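Local structure of fucolectin-related protein (Streptococcus pneumoniae, 2WMF) at residues F177-H182 / L207-K212; C235-S240 / G286-N291. The protein probably hydrolyses host blood-group carbohydrate antigens, as the catalytic module of a family 98 glycoside hydrolase. All coordinates share one frame; numbering follows the deposited sequence.

Interaction 1: F177-H182 / L207-K212; sequences FIWHDH and LVLATK
Phe-177 to His-180 runs parallel to Leu-207 to Lys-212, the fifth and sixth strands of the (beta/alpha)8 barrel, in register from Phe-177 opposite Leu-207 to His-180 opposite Ala-210, with axes 20° apart. The bonds alternate as parallel strands require: Val-208 N gives to Phe-177 O (2.9 Å), Trp-179 N to Val-208 O, Ala-210 N to Trp-179 O and Asp-181 N to Ala-210 O. On the face turned into the barrel Ile-178 and Val-208 lie side by side, Ile-178 CG1 3.9 Å from Val-208 CB. With CG beside the backbone N (chi1 -72°), the His-180 ring rises from this face and leans toward Ala-210, so that ND1 donates to Thr-211 O, near the ring plane, at 3.3 Å; Ala-210 CB is equally near ND1. Toward the helices, Leu-207 CD1 meets the edge of the Phe-177 ring at CD2 (3.8 Å), and Leu-209 CD2 rests against Trp-179 CB. The Trp-179 NE1 gives an in-plane bond to the anti lone pair of Asp-181 OD2 (2.8 Å). Trp-179 and Leu-209 pack on helix 184-192 and Leu-209 also on helix 219-231, while strand 143-149 bonds the far edge of Ile-178 and His-180.

Interaction 2: C235-S240 / G286-N291; sequences CDNWGS and GGTVYN
Asn-237 carries CG beside its backbone N (chi1 -67°) and Thr-288 holds OG1 between its backbone N and carbonyl carbon (chi1 52°), which brings the two side chains across one another at about a right angle. Thr-288 OG1 donates to Asn-237 OD1 at 2.7 Å, approaching the carbonyl from the side, tilted 26° from its plane. This is where the seventh and eighth strands of the (beta/alpha)8, or TIM, barrel begin to pair. The Trp-238 indole lies against the chain entering strand 289-293. Gly-287 CA sits over one face, 3.7 Å from the centroid of the five-membered ring, a CH-pi contact, while NE1 bonds to Gly-285 O. Gly-286, with positive phi, is the C-prime residue of the Schellman motif that ends helix 272-283, and the ring lies against the Gly-286 to Gly-287 turn that follows.

The entry to the strand is irregular: Trp-238 O takes a straight bond from Thr-288 N (2.9 Å) and a weak one from Val-289 N (3.5 Å). Regular parallel pairing follows, with Ser-240 N giving to Val-289 O (3.1 Å) and Asn-291 N to Ser-240 O. Gly-239 CA, opposite Val-289, also makes a CA-H...O contact to Val-289 O. A water ties the start together, accepting from Trp-238 N and donating to Gly-286 O and Thr-288 OG1. At the other end a second water bridges the strands, 2.8 Å from Ser-240 OG and donating to Asn-291 O at 3.0 Å.

In the fold
Both interactions are buried in the same closed eight-stranded barrel, their centres about 8 Å apart. Interaction 1 joins the fifth and sixth strands and interaction 2 the seventh and eighth; the seam between them is strand 207-212 against strand 237-243, where Leu-209 and Thr-211 exchange probable backbone hydrogen bonds with Gly-239. Their chemistry differs. The pair 177-182 / 207-212 is regular, with apolar side chains on its helix-facing side, whereas in 235-240 / 286-291 the second segment leaves a glycine turn after a helix, and a Thr-Asn side-chain bond and two bridging waters supplement the backbone pairing. Inside the barrel they approach again, with Val-289 on Val-208 and Asn-291 packed beside His-180; Asn-291 ND2 bonds to Glu-77.

Interaction 1: F177-H182 / L207-K212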
ATOM      1  N   PHE A 177       8.590 -14.614  -5.881  1.00  7.76           N
ATOM      2  CA  PHE A 177       8.125 -15.033  -4.570  1.00  7.82           C
ATOM      3  C   PHE A 177       7.810 -13.752  -3.818  1.00  7.35           C
ATOM      4  O   PHE A 177       8.683 -12.889  -3.629  1.00  7.43           O
ATOM      5  CB  PHE A 177       9.205 -15.831  -3.833  1.00  8.10           C
ATOM      6  CG  PHE A 177       8.751 -16.425  -2.491  1.00  9.00           C
ATOM      7  CD1 PHE A 177       8.136 -17.654  -2.453  1.00  8.70           C
ATOM      8  CD2 PHE A 177       8.874 -15.693  -1.303  1.00  8.27           C
ATOM      9  CE1 PHE A 177       7.694 -18.218  -1.263  1.00  7.88           C
ATOM     10  CE2 PHE A 177       8.459 -16.231  -0.108  1.00  9.19           C
ATOM     11  CZ  PHE A 177       7.849 -17.478  -0.077  1.00  8.88           C
ATOM     12  N   ILE A 178       6.555 -13.640  -3.390  1.00  7.45           N
ATOM     13  CA  ILE A 178       6.047 -12.402  -2.731  1.00  8.44           C
ATOM     14  C   ILE A 178       5.650 -12.751  -1.298  1.00  8.35           C
ATOM     15  O   ILE A 178       4.739 -13.561  -1.081  1.00  8.53           O
ATOM     16  CB  ILE A 178       4.871 -11.769  -3.494  1.00  8.43           C
ATOM     17  CG1 ILE A 178       5.278 -11.497  -4.951  1.00  9.13           C
ATOM     18  CG2 ILE A 178       4.382 -10.453  -2.781  1.00  8.03           C
ATOM     19  CD1 ILE A 178       4.220 -10.799  -5.770  1.00 10.90           C
ATOM     20  N   TRP A 179       6.334 -12.112  -0.342  1.00  9.15           N
ATOM     21  CA  TRP A 179       6.126 -12.390   1.092  1.00  7.86           C
ATOM     22  C   TRP A 179       5.513 -11.169   1.808  1.00  7.90           C
ATOM     23  O   TRP A 179       6.187 -10.168   1.962  1.00  9.00           O
ATOM     24  CB  TRP A 179       7.460 -12.780   1.774  1.00  8.88           C
ATOM     25  CG  TRP A 179       7.317 -13.375   3.153  1.00  8.77           C
ATOM     26  CD1 TRP A 179       6.247 -13.256   4.010  1.00  9.27           C
ATOM     27  CD2 TRP A 179       8.289 -14.166   3.839  1.00  8.75           C
ATOM     28  NE1 TRP A 179       6.503 -13.914   5.178  1.00  7.90           N
ATOM     29  CE2 TRP A 179       7.754 -14.473   5.111  1.00  9.19           C
ATOM     30  CE3 TRP A 179       9.574 -14.638   3.507  1.00  9.20           C
ATOM     31  CZ2 TRP A 179       8.448 -15.266   6.034  1.00  8.59           C
ATOM     32  CZ3 TRP A 179      10.263 -15.401   4.405  1.00  9.56           C
ATOM     33  CH2 TRP A 179       9.704 -15.707   5.669  1.00  9.72           C
ATOM     34  N   HIS A 180       4.241 -11.261   2.207  1.00  6.84           N
ATOM     35  CA  HIS A 180       3.565 -10.197   2.964  1.00  7.51           C
ATOM     36  C   HIS A 180       3.596 -10.559   4.444  1.00  8.00           C
ATOM     37  O   HIS A 180       3.100 -11.624   4.872  1.00  9.33           O
ATOM     38  CB  HIS A 180       2.085 -10.071   2.554  1.00  6.90           C
ATOM     39  CG  HIS A 180       1.849  -9.481   1.195  1.00  8.11           C
ATOM     40  ND1 HIS A 180       1.985  -8.134   0.922  1.00  9.81           N
ATOM     41  CD2 HIS A 180       1.398 -10.056   0.053  1.00  8.49           C
ATOM     42  CE1 HIS A 180       1.656  -7.910  -0.343  1.00  9.40           C
ATOM     43  NE2 HIS A 180       1.283  -9.052  -0.893  1.00  8.99           N
ATOM     44  N   ASP A 181       4.152  -9.663   5.261  1.00  7.89           N
ATOM     45  CA  ASP A 181       4.215  -9.897   6.718  1.00  8.09           C
ATOM     46  C   ASP A 181       4.565  -8.593   7.417  1.00  7.74           C
ATOM     47  O   ASP A 181       4.704  -7.548   6.765  1.00  7.42           O
ATOM     48  CB  ASP A 181       5.179 -11.063   7.062  1.00  7.87           C
ATOM     49  CG  ASP A 181       4.485 -12.222   7.718  1.00  9.11           C
ATOM     50  OD1 ASP A 181       3.542 -11.961   8.502  1.00  9.36           O
ATOM     51  OD2 ASP A 181       4.862 -13.394   7.408  1.00  8.51           O
ATOM     52  N   HIS A 182       4.631  -8.632   8.737  1.00  8.41           N
ATOM     53  CA  HIS A 182       4.611  -7.403   9.517  1.00  8.00           C
ATOM     54  C   HIS A 182       5.322  -7.575  10.850  1.00  8.77           C
ATOM     55  O   HIS A 182       5.454  -8.704  11.346  1.00  7.56           O
ATOM     56  CB  HIS A 182       3.163  -6.963   9.746  1.00  7.85           C
ATOM     57  CG  HIS A 182       2.993  -5.492   9.725  1.00  7.86           C
ATOM     58  ND1 HIS A 182       2.714  -4.720  10.830  1.00 11.66           N
ATOM     59  CD2 HIS A 182       3.146  -4.633   8.695  1.00  5.14           C
ATOM     60  CE1 HIS A 182       2.649  -3.452  10.466  1.00  6.03           C
ATOM     61  NE2 HIS A 182       2.927  -3.372   9.178  1.00 10.56           N
ATOM     62  N   LEU A 207      12.580 -11.844  -5.668  1.00 10.01           N
ATOM     63  CA  LEU A 207      11.977 -11.715  -4.333  1.00  9.54           C
ATOM     64  C   LEU A 207      11.302 -10.345  -4.183  1.00  8.95           C
ATOM     65  O   LEU A 207      11.891  -9.333  -4.508  1.00  8.64           O
ATOM     66  CB  LEU A 207      13.034 -11.846  -3.242  1.00  9.58           C
ATOM     67  CG  LEU A 207      12.608 -11.823  -1.764  1.00  9.50           C
ATOM     68  CD1 LEU A 207      11.514 -12.911  -1.480  1.00 10.32           C
ATOM     69  CD2 LEU A 207      13.821 -11.938  -0.824  1.00  9.80           C
ATOM     70  N   VAL A 208      10.094 -10.349  -3.643  1.00  8.36           N
ATOM     71  CA  VAL A 208       9.403  -9.135  -3.206  1.00  8.65           C
ATOM     72  C   VAL A 208       9.072  -9.304  -1.722  1.00  8.49           C
ATOM     73  O   VAL A 208       8.406 -10.291  -1.357  1.00  8.58           O
ATOM     74  CB  VAL A 208       8.084  -8.917  -3.948  1.00  7.67           C
ATOM     75  CG1 VAL A 208       7.444  -7.610  -3.469  1.00  7.93           C
ATOM     76  CG2 VAL A 208       8.318  -8.961  -5.497  1.00  8.71           C
ATOM     77  N   LEU A 209       9.559  -8.386  -0.878  1.00  7.47           N
ATOM     78  CA  LEU A 209       9.225  -8.386   0.550  1.00  7.60           C
ATOM     79  C   LEU A 209       8.215  -7.237   0.743  1.00  7.11           C
ATOM     80  O   LEU A 209       8.349  -6.152   0.159  1.00  7.69           O
ATOM     81  CB  LEU A 209      10.480  -8.242   1.411  1.00  6.54           C
ATOM     82  CG  LEU A 209      11.486  -9.416   1.296  1.00  7.79           C
ATOM     83  CD1 LEU A 209      12.784  -9.181   2.128  1.00  9.56           C
ATOM     84  CD2 LEU A 209      10.767 -10.755   1.573  1.00  9.18           C
ATOM     85  N   ALA A 210       7.183  -7.482   1.532  1.00  7.24           N
ATOM     86  CA  ALA A 210       6.058  -6.546   1.613  1.00  7.08           C
ATOM     87  C   ALA A 210       5.393  -6.520   2.974  1.00  7.01           C
ATOM     88  O   ALA A 210       5.366  -7.507   3.693  1.00  7.70           O
ATOM     89  CB  ALA A 210       5.012  -6.859   0.482  1.00  7.54           C
ATOM     90  N   THR A 211       4.827  -5.369   3.293  1.00  7.20           N
ATOM     91  CA  THR A 211       4.208  -5.195   4.574  1.00  7.00           C
ATOM     92  C   THR A 211       2.794  -5.816   4.594  1.00  6.95           C
ATOM     93  O   THR A 211       2.224  -6.192   3.574  1.00  6.83           O
ATOM     94  CB  THR A 211       4.108  -3.670   4.930  1.00  7.90           C
ATOM     95  OG1 THR A 211       3.117  -3.059   4.081  1.00  8.23           O
ATOM     96  CG2 THR A 211       5.472  -2.939   4.753  1.00  6.75           C
ATOM     97  N   LYS A 212       2.223  -5.882   5.776  1.00  7.13           N
ATOM     98  CA  LYS A 212       0.813  -6.279   5.956  1.00  7.63           C
ATOM     99  C   LYS A 212       0.312  -5.765   7.310  1.00  6.23           C
ATOM    100  O   LYS A 212       0.401  -6.461   8.339  1.00  7.17           O
ATOM    101  CB  LYS A 212       0.640  -7.787   5.881  1.00  8.10           C
ATOM    102  CG  LYS A 212      -0.847  -8.247   5.953  1.00  8.39           C
ATOM    103  CD  LYS A 212      -1.061  -9.751   5.779  1.00  9.64           C
ATOM    104  CE  LYS A 212      -2.560 -10.034   5.530  1.00  9.47           C
ATOM    105  NZ  LYS A 212      -3.322  -9.994   6.812  1.00  8.75           N
TER

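Interaction 2: C235-S240 / G286-N291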
ATOM      1  N   CYS A 235      16.168  -7.715  -1.891  1.00  8.74           N
ATOM      2  CA  CYS A 235      15.006  -7.981  -2.741  1.00  8.97           C
ATOM      3  C   CYS A 235      14.947  -6.833  -3.769  1.00  8.81           C
ATOM      4  O   CYS A 235      15.285  -5.681  -3.470  1.00  8.42           O
ATOM      5  CB  CYS A 235      13.719  -8.080  -1.910  1.00  7.81           C
ATOM      6  SG  CYS A 235      13.310  -6.608  -0.887  1.00  9.74           S
ATOM      7  N   ASP A 236      14.554  -7.134  -4.997  1.00  8.57           N
ATOM      8  CA  ASP A 236      14.608  -6.070  -6.027  1.00  9.08           C
ATOM      9  C   ASP A 236      13.399  -5.131  -6.011  1.00  8.61           C
ATOM     10  O   ASP A 236      13.384  -4.095  -6.697  1.00  8.75           O
ATOM     11  CB  ASP A 236      14.804  -6.672  -7.419  1.00  9.87           C
ATOM     12  CG  ASP A 236      16.258  -6.995  -7.736  1.00 11.40           C
ATOM     13  OD1 ASP A 236      17.055  -7.101  -6.789  1.00 11.62           O
ATOM     14  OD2 ASP A 236      16.570  -7.153  -8.955  1.00 14.02           O
ATOM     15  N   ASN A 237      12.369  -5.549  -5.289  1.00  8.70           N
ATOM     16  CA  ASN A 237      11.135  -4.780  -5.154  1.00  8.09           C
ATOM     17  C   ASN A 237      10.596  -4.990  -3.758  1.00  7.83           C
ATOM     18  O   ASN A 237      10.790  -6.059  -3.151  1.00  7.77           O
ATOM     19  CB  ASN A 237      10.086  -5.253  -6.182  1.00  9.11           C
ATOM     20  CG  ASN A 237      10.498  -4.927  -7.598  1.00  7.72           C
ATOM     21  OD1 ASN A 237      10.354  -3.782  -8.042  1.00  8.84           O
ATOM     22  ND2 ASN A 237      11.052  -5.936  -8.333  1.00  8.61           N
ATOM     23  N   TRP A 238       9.941  -3.962  -3.245  1.00  7.75           N
ATOM     24  CA  TRP A 238       9.143  -4.105  -2.025  1.00  7.52           C
ATOM     25  C   TRP A 238       7.733  -3.561  -2.243  1.00  7.43           C
ATOM     26  O   TRP A 238       7.473  -2.801  -3.190  1.00  6.72           O
ATOM     27  CB  TRP A 238       9.804  -3.438  -0.802  1.00  7.16           C
ATOM     28  CG  TRP A 238       9.756  -1.930  -0.716  1.00  6.18           C
ATOM     29  CD1 TRP A 238      10.580  -1.040  -1.337  1.00  8.24           C
ATOM     30  CD2 TRP A 238       8.903  -1.149   0.136  1.00  6.35           C
ATOM     31  NE1 TRP A 238      10.276   0.251  -0.947  1.00  8.07           N
ATOM     32  CE2 TRP A 238       9.216   0.206  -0.073  1.00  7.14           C
ATOM     33  CE3 TRP A 238       7.884  -1.468   1.035  1.00  6.41           C
ATOM     34  CZ2 TRP A 238       8.577   1.241   0.619  1.00  7.67           C
ATOM     35  CZ3 TRP A 238       7.239  -0.435   1.684  1.00  7.30           C
ATOM     36  CH2 TRP A 238       7.595   0.904   1.484  1.00  7.68           C
ATOM     37  N   GLY A 239       6.850  -3.854  -1.296  1.00  7.28           N
ATOM     38  CA  GLY A 239       5.532  -3.258  -1.342  1.00  7.97           C
ATOM     39  C   GLY A 239       4.700  -3.553  -0.118  1.00  7.10           C
ATOM     40  O   GLY A 239       5.249  -3.640   0.992  1.00  7.42           O
ATOM     41  N   SER A 240       3.389  -3.678  -0.336  1.00  7.55           N
ATOM     42  CA  SER A 240       2.410  -3.751   0.750  1.00  7.54           C
ATOM     43  C   SER A 240       1.203  -4.565   0.416  1.00  7.17           C
ATOM     44  O   SER A 240       0.759  -4.610  -0.739  1.00  7.64           O
ATOM     45  CB  SER A 240       1.908  -2.317   1.057  1.00  7.26           C
ATOM     46  OG  SER A 240       1.494  -1.649  -0.156  1.00  9.24           O
ATOM     47  N   GLY A 286       9.677   4.214  -2.656  1.00  7.55           N
ATOM     48  CA  GLY A 286      10.251   3.346  -3.671  1.00  7.16           C
ATOM     49  C   GLY A 286       9.591   1.996  -3.937  1.00  7.07           C
ATOM     50  O   GLY A 286      10.066   1.170  -4.735  1.00  7.00           O
ATOM     51  N   GLY A 287       8.496   1.733  -3.241  1.00  7.54           N
ATOM     52  CA  GLY A 287       7.743   0.512  -3.416  1.00  8.28           C
ATOM     53  C   GLY A 287       7.060   0.404  -4.769  1.00  8.08           C
ATOM     54  O   GLY A 287       6.743   1.434  -5.413  1.00  7.41           O
ATOM     55  N   THR A 288       6.823  -0.832  -5.193  1.00  8.00           N
ATOM     56  CA  THR A 288       6.329  -1.113  -6.537  1.00  7.95           C
ATOM     57  C   THR A 288       5.300  -2.214  -6.658  1.00  7.79           C
ATOM     58  O   THR A 288       4.861  -2.528  -7.766  1.00  8.24           O
ATOM     59  CB  THR A 288       7.527  -1.470  -7.463  1.00  8.49           C
ATOM     60  OG1 THR A 288       8.303  -2.501  -6.845  1.00  8.89           O
ATOM     61  CG2 THR A 288       8.407  -0.250  -7.752  1.00  9.17           C
ATOM     62  N   VAL A 289       4.898  -2.812  -5.526  1.00  8.11           N
ATOM     63  CA  VAL A 289       3.942  -3.901  -5.533  1.00  7.67           C
ATOM     64  C   VAL A 289       2.832  -3.591  -4.516  1.00  8.17           C
ATOM     65  O   VAL A 289       3.125  -3.317  -3.382  1.00  7.61           O
ATOM     66  CB  VAL A 289       4.626  -5.273  -5.201  1.00  8.52           C
ATOM     67  CG1 VAL A 289       3.553  -6.367  -5.048  1.00 10.36           C
ATOM     68  CG2 VAL A 289       5.665  -5.614  -6.285  1.00  7.94           C
ATOM     69  N   TYR A 290       1.587  -3.665  -4.963  1.00  7.76           N
ATOM     70  CA  TYR A 290       0.399  -3.270  -4.177  1.00  7.78           C
ATOM     71  C   TYR A 290      -0.629  -4.393  -4.172  1.00  7.83           C
ATOM     72  O   TYR A 290      -1.051  -4.870  -5.247  1.00  8.18           O
ATOM     73  CB  TYR A 290      -0.221  -2.002  -4.776  1.00  8.30           C
ATOM     74  CG  TYR A 290       0.736  -0.845  -4.967  1.00  8.95           C
ATOM     75  CD1 TYR A 290       0.848   0.157  -4.012  1.00  7.59           C
ATOM     76  CD2 TYR A 290       1.488  -0.720  -6.133  1.00  8.92           C
ATOM     77  CE1 TYR A 290       1.707   1.229  -4.198  1.00  8.65           C
ATOM     78  CE2 TYR A 290       2.367   0.339  -6.330  1.00 10.56           C
ATOM     79  CZ  TYR A 290       2.468   1.324  -5.356  1.00  8.95           C
ATOM     80  OH  TYR A 290       3.320   2.394  -5.537  1.00  8.93           O
ATOM     81  N   ASN A 291      -1.027  -4.803  -2.965  1.00  7.78           N
ATOM     82  CA  ASN A 291      -2.011  -5.825  -2.729  1.00  7.51           C
ATOM     83  C   ASN A 291      -2.974  -5.307  -1.651  1.00  7.25           C
ATOM     84  O   ASN A 291      -2.637  -4.356  -0.976  1.00  6.94           O
ATOM     85  CB  ASN A 291      -1.305  -7.131  -2.275  1.00  6.85           C
ATOM     86  CG  ASN A 291      -2.118  -8.401  -2.499  1.00  8.61           C
ATOM     87  OD1 ASN A 291      -3.319  -8.393  -2.813  1.00  9.47           O
ATOM     88  ND2 ASN A 291      -1.413  -9.545  -2.347  1.00  7.98           N
TER
HETATM   89  O   HOH W   1      10.250  -1.612  -4.956  1.00  8.89           O
HETATM   90  O   HOH W   2      -1.074  -1.821  -1.227  1.00  9.11           O